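Local coordinates for alcohol oxidase (Myceliophthora thermophila, PDB 6F74), which binds FAD and probably acts as a VAO-type flavoprotein oxidase, coupling substrate oxidation to the reduction of oxygen, at residues 214-219 and 418-423. Sequence-based numbering, arbitrary orientation.
Sequences DVYTVA and FYWAES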
loop_
_atom_site.group_PDB
_atom_site.type_symbol
_atom_site.label_atom_id
_atom_site.label_comp_id
_atom_site.label_asym_id
_atom_site.label_seq_id
_atom_site.Cartn_x
_atom_site.Cartn_y
_atom_site.Cartn_z
ATOM N N ASP A 214 11.651 -1.356 -11.535
ATOM C CA ASP A 214 12.186 -0.682 -12.731
ATOM C C ASP A 214 12.988 0.552 -12.328
ATOM O O ASP A 214 14.045 0.832 -12.887
ATOM C CB ASP A 214 11.031 -0.277 -13.660
ATOM C CG ASP A 214 10.074 -1.431 -13.961
ATOM O OD1 ASP A 214 10.516 -2.429 -14.540
ATOM O OD2 ASP A 214 8.866 -1.366 -13.610
ATOM N N VAL A 215 12.474 1.273 -11.335
ATOM C CA VAL A 215 13.091 2.495 -10.833
ATOM C C VAL A 215 14.409 2.167 -10.136
ATOM O O VAL A 215 15.443 2.847 -10.342
ATOM C CB VAL A 215 12.128 3.253 -9.890
ATOM C CG1 VAL A 215 12.766 4.517 -9.302
ATOM C CG2 VAL A 215 10.880 3.645 -10.647
ATOM N N TYR A 216 14.384 1.094 -9.364
ATOM C CA TYR A 216 15.561 0.644 -8.631
ATOM C C TYR A 216 16.759 0.276 -9.513
ATOM O O TYR A 216 17.902 0.515 -9.152
ATOM C CB TYR A 216 15.170 -0.561 -7.761
ATOM C CG TYR A 216 14.352 -0.264 -6.506
ATOM C CD1 TYR A 216 14.187 1.034 -5.991
ATOM C CD2 TYR A 216 13.805 -1.318 -5.788
ATOM C CE1 TYR A 216 13.479 1.268 -4.830
ATOM C CE2 TYR A 216 13.097 -1.097 -4.622
ATOM C CZ TYR A 216 12.935 0.181 -4.137
ATOM O OH TYR A 216 12.250 0.355 -2.956
ATOM N N THR A 217 16.491 -0.337 -10.657
ATOM C CA THR A 217 17.556 -0.691 -11.611
ATOM C C THR A 217 18.339 0.546 -12.095
ATOM O O THR A 217 19.555 0.518 -12.214
ATOM C CB THR A 217 16.922 -1.443 -12.804
ATOM O OG1 THR A 217 16.372 -2.668 -12.326
ATOM C CG2 THR A 217 17.930 -1.725 -13.938
ATOM N N VAL A 218 17.626 1.636 -12.356
ATOM C CA VAL A 218 18.253 2.894 -12.794
ATOM C C VAL A 218 18.974 3.601 -11.649
ATOM O O VAL A 218 20.074 4.148 -11.833
ATOM C CB VAL A 218 17.220 3.815 -13.476
ATOM C CG1 VAL A 218 17.826 5.174 -13.813
ATOM C CG2 VAL A 218 16.718 3.149 -14.760
ATOM N N ALA A 219 18.365 3.627 -10.468
ATOM C CA ALA A 219 19.026 4.219 -9.294
ATOM C C ALA A 219 20.352 3.501 -8.973
ATOM O O ALA A 219 21.406 4.142 -8.713
ATOM C CB ALA A 219 18.100 4.184 -8.099
ATOM N N PHE A 418 22.656 -4.098 0.672
ATOM C CA PHE A 418 21.815 -4.160 1.861
ATOM C C PHE A 418 20.358 -4.402 1.472
ATOM O O PHE A 418 19.692 -5.268 2.051
ATOM C CB PHE A 418 21.936 -2.880 2.733
ATOM C CG PHE A 418 20.652 -2.519 3.436
ATOM C CD1 PHE A 418 20.209 -3.267 4.517
ATOM C CD2 PHE A 418 19.844 -1.479 2.969
ATOM C CE1 PHE A 418 18.984 -2.977 5.135
ATOM C CE2 PHE A 418 18.630 -1.186 3.575
ATOM C CZ PHE A 418 18.200 -1.926 4.665
ATOM N N TYR A 419 19.866 -3.614 0.521
ATOM C CA TYR A 419 18.455 -3.619 0.184
ATOM C C TYR A 419 18.043 -5.008 -0.243
ATOM O O TYR A 419 17.046 -5.552 0.233
ATOM C CB TYR A 419 18.105 -2.616 -0.927
ATOM C CG TYR A 419 16.647 -2.681 -1.298
ATOM C CD1 TYR A 419 15.677 -2.042 -0.517
ATOM C CD2 TYR A 419 16.220 -3.466 -2.347
ATOM C CE1 TYR A 419 14.322 -2.141 -0.829
ATOM C CE2 TYR A 419 14.878 -3.577 -2.667
ATOM C CZ TYR A 419 13.930 -2.913 -1.904
ATOM O OH TYR A 419 12.575 -3.062 -2.213
ATOM N N TRP A 420 18.801 -5.560 -1.173
ATOM C CA TRP A 420 18.438 -6.845 -1.761
ATOM C C TRP A 420 18.630 -8.018 -0.803
ATOM O O TRP A 420 17.938 -9.034 -0.924
ATOM C CB TRP A 420 19.189 -7.060 -3.068
ATOM C CG TRP A 420 18.735 -6.057 -4.151
ATOM C CD1 TRP A 420 19.473 -5.050 -4.724
ATOM C CD2 TRP A 420 17.441 -5.975 -4.737
ATOM N NE1 TRP A 420 18.711 -4.355 -5.635
ATOM C CE2 TRP A 420 17.467 -4.923 -5.680
ATOM C CE3 TRP A 420 16.253 -6.721 -4.581
ATOM C CZ2 TRP A 420 16.354 -4.581 -6.449
ATOM C CZ3 TRP A 420 15.152 -6.389 -5.343
ATOM C CH2 TRP A 420 15.208 -5.331 -6.278
ATOM N N ALA A 421 19.557 -7.879 0.137
ATOM C CA ALA A 421 19.792 -8.900 1.140
ATOM C C ALA A 421 18.709 -8.901 2.221
ATOM O O ALA A 421 18.264 -9.939 2.608
ATOM C CB ALA A 421 21.164 -8.702 1.759
ATOM N N GLU A 422 18.307 -7.723 2.684
ATOM C CA GLU A 422 17.437 -7.574 3.843
ATOM C C GLU A 422 16.001 -7.207 3.512
ATOM O O GLU A 422 15.122 -7.294 4.372
ATOM C CB GLU A 422 18.032 -6.507 4.752
ATOM C CG GLU A 422 19.467 -6.814 5.189
ATOM C CD GLU A 422 19.563 -7.867 6.275
ATOM O OE1 GLU A 422 18.509 -8.281 6.852
ATOM O OE2 GLU A 422 20.694 -8.298 6.571
ATOM N N SER A 423 15.751 -6.789 2.272
ATOM C CA SER A 423 14.430 -6.292 1.851
ATOM C C SER A 423 14.203 -6.775 0.402
ATOM O O SER A 423 14.679 -7.859 0.035
ATOM C CB SER A 423 14.340 -4.761 2.079
ATOM O OG SER A 423 13.142 -4.162 1.574
#
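Tyr216 of helix 212-221 meets Tyr419 of helix 415-422 in a T-shaped (edge-to-face) stack, ring centroids 4.9 Å apart and planes at 71°. The pair bridges two parts of the VAO-type fold: the first helix belongs to the FAD-binding region, the second follows strand 403-412, at one margin of the seven-stranded antiparallel sheet. The backbones stay well apart, with CA of Tyr216 and CA of Tyr419 10.2 Å from each other, and aromatic side chains make the contact. Along the first helix, Val215 and Ala219 turn instead to Ile206 and Ile204 of strand 203-208, and the carbonyl O of Val215 takes the amide N of Ala219 at 3.0 Å. Within 214-219, Tyr216 is the residue that touches 418-423. With CG anti to its carbonyl carbon (chi1 -75°), the ring presents its CD2-CE2 edge to Tyr419, whose own CG lies anti to the backbone N (chi1 178°). CE2 of Tyr216 comes to 3.4 Å from CZ of Tyr419, while the second phenol crosses at about a right angle. Both hydroxyls hydrogen-bond to the carbonyl O of Gly229, so one loop acceptor joins the two buried phenols beside the FAD-binding Gly230. Were Tyr216 an alanine, the Tyr419 face would probably lose its aromatic edge, and Gly229 O one of its two hydroxyl partners. On the opposing helix Trp420 adds a lighter touch, CZ2 to CD2 of Tyr216 at 4.2 Å; its NE1 bonds to Gln220 OE1, a second tie to helix 212-221. CD2 of Tyr419 lies over the centre of the indole of Trp420, 3.7 Å above its plane, while the OH of Tyr419 sits at the edge of the Tyr216 ring, near its plane, 3.2 Å from CE2 of Tyr216.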